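Local atomic coordinates of packaging enzyme P4 (Pseudomonas phage phi6, PDB entry 4BLO), a protein that hydrolyses nucleoside triphosphates and, as a hexameric RecA-like viral helicase, probably drives packaging of RNA into the phage capsid. Residues L[130-140]-L[255-263]; L[1-9]-L[57-65]. All blocks are in the same frame, centred on the assembly; numbering follows the deposited sequence.

Contact 1. Residues L[130-140]-L[255-263]. With CA (calcium ion), chain B; ADP (adenosine-5'-diphosphate), chain C.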
loop_
_atom_site.group_PDB
_atom_site.type_symbol
_atom_site.label_atom_id
_atom_site.label_comp_id
_atom_site.label_asym_id
_atom_site.label_seq_id
_atom_site.Cartn_x
_atom_site.Cartn_y
_atom_site.Cartn_z
ATOM N N SER L 130 21.279 19.765 -14.315
ATOM C CA SER L 130 22.060 20.590 -13.385
ATOM C C SER L 130 23.534 20.603 -13.765
ATOM O O SER L 130 24.299 21.398 -13.212
ATOM C CB SER L 130 21.911 20.084 -11.952
ATOM O OG SER L 130 22.289 18.724 -11.837
ATOM N N GLY L 131 23.915 19.708 -14.672
ATOM C CA GLY L 131 25.274 19.578 -15.157
ATOM C C GLY L 131 26.089 18.483 -14.505
ATOM O O GLY L 131 27.292 18.655 -14.342
ATOM N N LYS L 132 25.449 17.356 -14.147
ATOM C CA LYS L 132 26.134 16.218 -13.518
ATOM C C LYS L 132 27.061 15.517 -14.526
ATOM O O LYS L 132 28.263 15.411 -14.273
ATOM C CB LYS L 132 25.132 15.203 -12.927
ATOM C CG LYS L 132 24.230 15.755 -11.839
ATOM C CD LYS L 132 23.244 14.694 -11.294
ATOM C CE LYS L 132 22.136 14.323 -12.250
ATOM N NZ LYS L 132 21.232 15.463 -12.592
ATOM N N SER L 133 26.506 15.082 -15.678
ATOM C CA SER L 133 27.226 14.384 -16.739
ATOM C C SER L 133 28.363 15.250 -17.311
ATOM O O SER L 133 29.432 14.719 -17.621
ATOM C CB SER L 133 26.263 13.957 -17.844
ATOM O OG SER L 133 25.307 13.031 -17.358
ATOM N N ILE L 134 28.141 16.581 -17.402
ATOM C CA ILE L 134 29.114 17.575 -17.872
ATOM C C ILE L 134 30.276 17.654 -16.882
ATOM O O ILE L 134 31.423 17.550 -17.309
ATOM C CB ILE L 134 28.417 18.950 -18.109
ATOM C CG1 ILE L 134 27.858 19.044 -19.549
ATOM C CG2 ILE L 134 29.266 20.181 -17.726
ATOM C CD1 ILE L 134 28.910 18.995 -20.773
ATOM N N THR L 135 29.975 17.794 -15.574
ATOM C CA THR L 135 30.974 17.872 -14.502
ATOM C C THR L 135 31.787 16.574 -14.465
ATOM O O THR L 135 33.018 16.628 -14.385
ATOM C CB THR L 135 30.305 18.161 -13.153
ATOM O OG1 THR L 135 29.597 19.388 -13.257
ATOM C CG2 THR L 135 31.306 18.254 -12.011
ATOM N N LEU L 136 31.091 15.417 -14.575
ATOM C CA LEU L 136 31.723 14.113 -14.570
ATOM C C LEU L 136 32.788 13.970 -15.693
ATOM O O LEU L 136 33.916 13.562 -15.415
ATOM C CB LEU L 136 30.647 13.014 -14.691
ATOM C CG LEU L 136 31.151 11.563 -14.824
ATOM C CD1 LEU L 136 31.923 11.112 -13.584
ATOM C CD2 LEU L 136 30.019 10.629 -15.110
ATOM N N ASN L 137 32.443 14.329 -16.932
ATOM C CA ASN L 137 33.340 14.089 -18.045
ATOM C C ASN L 137 34.351 15.217 -18.282
ATOM O O ASN L 137 35.492 14.914 -18.656
ATOM C CB ASN L 137 32.547 13.773 -19.304
ATOM C CG ASN L 137 31.810 12.454 -19.167
ATOM O OD1 ASN L 137 32.355 11.370 -19.389
ATOM N ND2 ASN L 137 30.578 12.502 -18.682
ATOM N N GLU L 138 33.973 16.489 -18.040
ATOM C CA GLU L 138 34.891 17.614 -18.246
ATOM C C GLU L 138 35.768 17.872 -17.035
ATOM O O GLU L 138 36.984 17.948 -17.205
ATOM C CB GLU L 138 34.145 18.899 -18.609
ATOM C CG GLU L 138 33.506 18.868 -19.981
ATOM C CD GLU L 138 32.936 20.198 -20.434
ATOM O OE1 GLU L 138 32.424 20.966 -19.588
ATOM O OE2 GLU L 138 32.972 20.457 -21.657
ATOM N N LYS L 139 35.162 18.064 -15.829
ATOM C CA LYS L 139 35.895 18.376 -14.601
ATOM C C LYS L 139 36.503 17.128 -13.953
ATOM O O LYS L 139 37.685 17.165 -13.650
ATOM C CB LYS L 139 35.033 19.175 -13.595
ATOM C CG LYS L 139 34.820 20.659 -14.020
ATOM C CD LYS L 139 33.693 21.351 -13.252
ATOM C CE LYS L 139 32.394 21.413 -14.041
ATOM N NZ LYS L 139 31.240 21.955 -13.256
ATOM N N LEU L 140 35.762 16.014 -13.806
ATOM C CA LEU L 140 36.314 14.824 -13.157
ATOM C C LEU L 140 37.237 13.974 -14.033
ATOM O O LEU L 140 38.232 13.494 -13.494
ATOM C CB LEU L 140 35.229 13.969 -12.525
ATOM C CG LEU L 140 34.415 14.616 -11.378
ATOM C CD1 LEU L 140 33.141 13.809 -11.122
ATOM C CD2 LEU L 140 35.240 14.782 -10.125
ATOM N N ILE L 255 29.170 15.330 -4.097
ATOM C CA ILE L 255 29.193 16.526 -4.940
ATOM C C ILE L 255 27.773 16.903 -5.321
ATOM O O ILE L 255 27.042 16.053 -5.837
ATOM C CB ILE L 255 30.048 16.339 -6.229
ATOM C CG1 ILE L 255 31.450 15.756 -5.951
ATOM C CG2 ILE L 255 30.126 17.642 -7.025
ATOM C CD1 ILE L 255 32.016 14.924 -7.106
ATOM N N LEU L 256 27.393 18.175 -5.097
ATOM C CA LEU L 256 26.103 18.698 -5.514
ATOM C C LEU L 256 26.309 19.584 -6.737
ATOM O O LEU L 256 27.250 20.371 -6.776
ATOM C CB LEU L 256 25.370 19.461 -4.382
ATOM C CG LEU L 256 23.923 19.996 -4.718
ATOM C CD1 LEU L 256 22.924 18.864 -4.964
ATOM C CD2 LEU L 256 23.410 20.955 -3.659
ATOM N N CYS L 257 25.447 19.424 -7.737
ATOM C CA CYS L 257 25.441 20.204 -8.970
ATOM C C CYS L 257 24.188 21.020 -9.052
ATOM O O CYS L 257 23.094 20.558 -8.724
ATOM C CB CYS L 257 25.577 19.312 -10.195
ATOM S SG CYS L 257 27.226 18.624 -10.426
ATOM N N ALA L 258 24.355 22.221 -9.557
ATOM C CA ALA L 258 23.303 23.196 -9.750
ATOM C C ALA L 258 23.768 24.220 -10.767
ATOM O O ALA L 258 24.868 24.789 -10.635
ATOM C CB ALA L 258 22.951 23.860 -8.423
ATOM N N ASP L 259 22.935 24.420 -11.803
ATOM C CA ASP L 259 23.109 25.374 -12.911
ATOM C C ASP L 259 24.462 25.204 -13.634
ATOM O O ASP L 259 25.161 26.193 -13.879
ATOM C CB ASP L 259 22.925 26.831 -12.424
ATOM C CG ASP L 259 21.597 27.085 -11.722
ATOM O OD1 ASP L 259 20.571 27.249 -12.427
ATOM O OD2 ASP L 259 21.579 27.095 -10.473
ATOM N N GLY L 260 24.809 23.954 -13.954
ATOM C CA GLY L 260 26.043 23.605 -14.665
ATOM C C GLY L 260 27.319 23.573 -13.853
ATOM O O GLY L 260 28.349 23.104 -14.355
ATOM N N ASN L 261 27.265 24.054 -12.591
ATOM C CA ASN L 261 28.419 24.110 -11.687
ATOM C C ASN L 261 28.232 23.228 -10.471
ATOM O O ASN L 261 27.144 22.694 -10.241
ATOM C CB ASN L 261 28.671 25.555 -11.221
ATOM C CG ASN L 261 29.011 26.508 -12.326
ATOM O OD1 ASN L 261 30.104 26.455 -12.888
ATOM N ND2 ASN L 261 28.083 27.410 -12.649
ATOM N N VAL L 262 29.302 23.141 -9.657
ATOM C CA VAL L 262 29.335 22.418 -8.389
ATOM C C VAL L 262 28.936 23.385 -7.275
ATOM O O VAL L 262 29.627 24.355 -6.997
ATOM C CB VAL L 262 30.690 21.738 -8.122
ATOM C CG1 VAL L 262 30.703 21.120 -6.736
ATOM C CG2 VAL L 262 30.984 20.678 -9.181
ATOM N N SER L 263 27.794 23.117 -6.682
ATOM C CA SER L 263 27.163 23.890 -5.629
ATOM C C SER L 263 27.752 23.545 -4.246
ATOM O O SER L 263 27.994 24.458 -3.445
ATOM C CB SER L 263 25.659 23.617 -5.655
ATOM O OG SER L 263 24.917 24.430 -4.764
HETATM CA CA CA B . 23.114 13.172 -17.873
HETATM P PB ADP C . 22.491 16.215 -16.111
HETATM O O1B ADP C . 22.510 16.723 -14.650
HETATM O O2B ADP C . 23.484 15.055 -16.251
HETATM O O3B ADP C . 21.110 15.748 -16.486
HETATM P PA ADP C . 23.977 17.498 -18.288
HETATM O O1A ADP C . 23.736 16.342 -19.277
HETATM O O2A ADP C . 25.348 17.386 -17.742
HETATM O O3A ADP C . 22.917 17.409 -17.089
HETATM O "O5'" ADP C . 23.813 18.891 -19.025
HETATM C "C5'" ADP C . 23.490 20.082 -18.281
HETATM C "C4'" ADP C . 23.510 21.286 -19.184
HETATM O "O4'" ADP C . 22.500 21.137 -20.204
HETATM C "C3'" ADP C . 23.173 22.595 -18.479
HETATM O "O3'" ADP C . 24.314 23.179 -17.862
HETATM C "C2'" ADP C . 22.594 23.439 -19.614
HETATM O "O2'" ADP C . 23.594 24.088 -20.391
HETATM C "C1'" ADP C . 21.857 22.378 -20.443
HETATM N N9 ADP C . 20.430 22.252 -20.142
HETATM C C8 ADP C . 19.806 21.249 -19.447
HETATM N N7 ADP C . 18.510 21.403 -19.324
HETATM C C5 ADP C . 18.260 22.598 -19.991
HETATM C C6 ADP C . 17.073 23.326 -20.225
HETATM N N6 ADP C . 15.880 22.979 -19.735
HETATM N N1 ADP C . 17.169 24.469 -20.946
HETATM C C2 ADP C . 18.372 24.858 -21.381
HETATM N N3 ADP C . 19.557 24.265 -21.209
HETATM C C4 ADP C . 19.432 23.128 -20.502
#

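Contact 2. Residues L[1-9]-L[57-65]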
loop_
_atom_site.group_PDB
_atom_site.type_symbol
_atom_site.label_atom_id
_atom_site.label_comp_id
_atom_site.label_asym_id
_atom_site.label_seq_id
_atom_site.Cartn_x
_atom_site.Cartn_y
_atom_site.Cartn_z
ATOM N N MET L 1 40.487 9.253 -24.468
ATOM C CA MET L 1 39.496 8.245 -24.857
ATOM C C MET L 1 39.931 6.781 -24.549
ATOM O O MET L 1 39.047 6.041 -24.130
ATOM C CB MET L 1 39.124 8.364 -26.340
ATOM C CG MET L 1 37.772 8.997 -26.574
ATOM S SD MET L 1 37.342 8.947 -28.326
ATOM C CE MET L 1 35.906 10.018 -28.349
ATOM N N PRO L 2 41.198 6.291 -24.706
ATOM C CA PRO L 2 41.448 4.862 -24.419
ATOM C C PRO L 2 41.616 4.535 -22.925
ATOM O O PRO L 2 41.756 5.437 -22.102
ATOM C CB PRO L 2 42.719 4.558 -25.213
ATOM C CG PRO L 2 43.421 5.842 -25.305
ATOM C CD PRO L 2 42.419 6.955 -25.206
ATOM N N ILE L 3 41.569 3.228 -22.588
ATOM C CA ILE L 3 41.749 2.717 -21.220
ATOM C C ILE L 3 43.105 1.989 -21.191
ATOM O O ILE L 3 43.227 0.877 -21.716
ATOM C CB ILE L 3 40.555 1.824 -20.761
ATOM C CG1 ILE L 3 39.227 2.616 -20.803
ATOM C CG2 ILE L 3 40.809 1.236 -19.366
ATOM C CD1 ILE L 3 37.941 1.780 -20.673
ATOM N N VAL L 4 44.134 2.648 -20.618
ATOM C CA VAL L 4 45.502 2.130 -20.597
ATOM C C VAL L 4 45.809 1.393 -19.276
ATOM O O VAL L 4 45.508 1.878 -18.181
ATOM C CB VAL L 4 46.554 3.228 -20.948
ATOM C CG1 VAL L 4 46.517 4.420 -19.992
ATOM C CG2 VAL L 4 47.963 2.654 -21.074
ATOM N N VAL L 5 46.397 0.194 -19.418
ATOM C CA VAL L 5 46.796 -0.700 -18.336
ATOM C C VAL L 5 48.306 -0.544 -18.118
ATOM O O VAL L 5 49.110 -0.948 -18.963
ATOM C CB VAL L 5 46.382 -2.171 -18.634
ATOM C CG1 VAL L 5 46.765 -3.096 -17.484
ATOM C CG2 VAL L 5 44.887 -2.271 -18.914
ATOM N N THR L 6 48.668 0.089 -16.992
ATOM C CA THR L 6 50.023 0.380 -16.505
ATOM C C THR L 6 50.550 -0.847 -15.746
ATOM O O THR L 6 49.772 -1.759 -15.447
ATOM C CB THR L 6 49.949 1.640 -15.583
ATOM O OG1 THR L 6 49.205 2.671 -16.235
ATOM C CG2 THR L 6 51.320 2.189 -15.177
ATOM N N GLN L 7 51.867 -0.859 -15.416
ATOM C CA GLN L 7 52.497 -1.914 -14.623
ATOM C C GLN L 7 51.903 -1.909 -13.215
ATOM O O GLN L 7 51.760 -2.973 -12.604
ATOM C CB GLN L 7 54.022 -1.734 -14.582
ATOM C CG GLN L 7 54.788 -2.967 -14.079
ATOM C CD GLN L 7 54.558 -4.211 -14.915
ATOM O OE1 GLN L 7 54.795 -4.237 -16.131
ATOM N NE2 GLN L 7 54.113 -5.279 -14.273
ATOM N N ALA L 8 51.508 -0.704 -12.735
ATOM C CA ALA L 8 50.881 -0.477 -11.433
ATOM C C ALA L 8 49.604 -1.304 -11.304
ATOM O O ALA L 8 49.370 -1.887 -10.249
ATOM C CB ALA L 8 50.579 1.001 -11.249
ATOM N N HIS L 9 48.815 -1.393 -12.399
ATOM C CA HIS L 9 47.579 -2.174 -12.477
ATOM C C HIS L 9 47.895 -3.672 -12.431
ATOM O O HIS L 9 47.260 -4.397 -11.663
ATOM C CB HIS L 9 46.785 -1.827 -13.757
ATOM C CG HIS L 9 46.340 -0.397 -13.843
ATOM N ND1 HIS L 9 45.514 0.159 -12.889
ATOM C CD2 HIS L 9 46.583 0.529 -14.797
ATOM C CE1 HIS L 9 45.307 1.409 -13.273
ATOM N NE2 HIS L 9 45.931 1.677 -14.414
ATOM N N GLY L 57 48.581 -2.744 -24.187
ATOM C CA GLY L 57 48.248 -2.119 -22.910
ATOM C C GLY L 57 46.899 -1.450 -23.022
ATOM O O GLY L 57 45.959 -1.795 -22.296
ATOM N N SER L 58 46.776 -0.521 -23.988
ATOM C CA SER L 58 45.577 0.230 -24.332
ATOM C C SER L 58 44.401 -0.714 -24.654
ATOM O O SER L 58 44.582 -1.703 -25.368
ATOM C CB SER L 58 45.870 1.151 -25.514
ATOM O OG SER L 58 44.841 2.107 -25.709
ATOM N N LEU L 59 43.214 -0.415 -24.082
ATOM C CA LEU L 59 41.975 -1.172 -24.239
ATOM C C LEU L 59 40.791 -0.262 -24.545
ATOM O O LEU L 59 40.744 0.884 -24.076
ATOM C CB LEU L 59 41.701 -1.961 -22.945
ATOM C CG LEU L 59 41.620 -3.509 -23.015
ATOM C CD1 LEU L 59 42.535 -4.113 -24.066
ATOM C CD2 LEU L 59 41.896 -4.123 -21.683
ATOM N N ALA L 60 39.814 -0.800 -25.301
ATOM C CA ALA L 60 38.576 -0.111 -25.641
ATOM C C ALA L 60 37.465 -0.552 -24.692
ATOM O O ALA L 60 37.259 -1.756 -24.488
ATOM C CB ALA L 60 38.197 -0.404 -27.077
ATOM N N GLY L 61 36.777 0.428 -24.107
ATOM C CA GLY L 61 35.669 0.221 -23.172
ATOM C C GLY L 61 34.628 -0.775 -23.648
ATOM O O GLY L 61 34.077 -1.531 -22.847
ATOM N N VAL L 62 34.383 -0.801 -24.968
ATOM C CA VAL L 62 33.460 -1.712 -25.644
ATOM C C VAL L 62 33.919 -3.156 -25.479
ATOM O O VAL L 62 33.092 -4.046 -25.334
ATOM C CB VAL L 62 33.332 -1.380 -27.157
ATOM C CG1 VAL L 62 31.995 -1.856 -27.713
ATOM C CG2 VAL L 62 33.536 0.105 -27.436
ATOM N N ASP L 63 35.230 -3.396 -25.543
ATOM C CA ASP L 63 35.795 -4.740 -25.474
ATOM C C ASP L 63 35.866 -5.291 -24.056
ATOM O O ASP L 63 35.985 -6.509 -23.902
ATOM C CB ASP L 63 37.194 -4.764 -26.108
ATOM C CG ASP L 63 37.287 -4.211 -27.523
ATOM O OD1 ASP L 63 36.279 -4.292 -28.261
ATOM O OD2 ASP L 63 38.370 -3.715 -27.893
ATOM N N ILE L 64 35.788 -4.418 -23.025
ATOM C CA ILE L 64 35.884 -4.855 -21.626
ATOM C C ILE L 64 34.505 -4.942 -20.942
ATOM O O ILE L 64 34.461 -5.051 -19.715
ATOM C CB ILE L 64 36.881 -4.006 -20.792
ATOM C CG1 ILE L 64 36.491 -2.502 -20.746
ATOM C CG2 ILE L 64 38.299 -4.227 -21.297
ATOM C CD1 ILE L 64 37.044 -1.725 -19.604
ATOM N N ARG L 65 33.394 -4.942 -21.702
ATOM C CA ARG L 65 32.074 -5.066 -21.076
ATOM C C ARG L 65 31.896 -6.540 -20.596
ATOM O O ARG L 65 32.374 -7.457 -21.277
ATOM C CB ARG L 65 30.942 -4.553 -21.992
ATOM C CG ARG L 65 30.530 -5.475 -23.122
ATOM C CD ARG L 65 30.344 -4.735 -24.423
ATOM N NE ARG L 65 29.210 -3.812 -24.417
ATOM C CZ ARG L 65 28.588 -3.407 -25.520
ATOM N NH1 ARG L 65 28.982 -3.847 -26.711
ATOM N NH2 ARG L 65 27.558 -2.572 -25.440
#

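Contact 1. Residues L[130-140]-L[255-263]
Gly260 N donates to Ser130 O at 2.7 Å. The nitrogen stands above the carbonyl plane, 53° out of it. Gly260 lies in the type I' turn Ala258-Asn261, which links strands 253-258 and 261-269 as a hairpin. A second polar link is weak: Lys139 NZ to Gly260 O. The same NZ donates to Thr135 OG1. Thr135 OG1 bonds to Gly131 O at 2.7 Å, almost in line with the carbonyl (161°).

Cys257 makes van der Waals contacts with two hydroxyls: its CB meets Ser130 OG, and its SG lies 3.8 Å from Thr135 OG1. Ser130 OG is hydrogen-bonded to Ala127 O. Contacts between carbons follow: Thr135 CG2 touches Val262 CG2 at 3.7 Å, the side chains crossing at about a right angle. Leu140 CD1 and Ile255 CD1 meet more loosely.

Segment 130-140 carries the end of the P-loop (Walker A motif) and the helix after it, in a RecA-type ATPase core. Lys132 bends at chi3 and chi4, which curls NZ back to ADP O1B at 2.7 Å; NZ also bonds to Gly126 O. Lys132 N donates to the same phosphate oxygen, nearly straight (168°). Ser133 N donates to ADP O2B and Ile134 N to ADP O2A. Ser133 OG binds the calcium ion at 2.3 Å, ADP O2B is a second ligand, and Asp187 is hydrogen-bonded to this OG. Gly260 CA lies 3.7 Å from ADP O3'.

Contact 2. Residues L[1-9]-L[57-65]
Ile3 pairs with Leu59 and sends its side chain along segment 57-65. Its CB lies 3.5 Å from Leu59 O. CG1 is anti to the carbonyl carbon (chi1 -59°) and passes Leu59 O at 4.0 Å. The nearly extended second torsion (167°) then carries CD1 onward to Gly61 CA. There Ile3 CD1 also meets Ile64 CD1, tip to tip, at 3.8 Å. Phe182 touches the Ile3 side chain from outside the two segments.

The backbones form a single antiparallel bridge, with Ile3 and Leu59 as a hydrogen-bonded pair. Ile3 N donates to Leu59 O at 2.9 Å, and Leu59 N returns a bond to Ile3 O at 2.7 Å. The bridge joins the N-terminal arm leading into helix 7-22 to the loop between helices 38-54 and 66-69.

Towards helix 7-22, Val5 CG2 packs over Gly57 O at 3.6 Å and more distantly approaches Leu59 CD2. Ala52 of helix 38-54 touches both Val5 and Leu59. On the other side of Ile3 along the chain, Pro2 CB rests 3.3 Å from Ser58 OG. Beyond the bridge, Val62 packs on Ala104 of a neighbouring subunit.

How the contacts relate
From the N terminus, the chain runs through segment 1-9 into helix 7-22, then through helix 38-54 to segment 57-65. Contact 2 closes this first, largely helical loop. Contact 1 opens later, at the P-loop. It closes a longer loop, which takes in strands 144-147, 161-163, 184-187 and 226-231 of the mixed sheet before the chain returns at 253-258. The two loops follow in series; they neither nest nor cross. The centres of contact 1 and contact 2 lie about 25 Å apart, and they do not touch. Contact 1 ties the P-loop and helix 132-140 to the hairpin of strands 253-258 and 261-269, at the nucleotide site; contact 2 belongs to the N-terminal helical part.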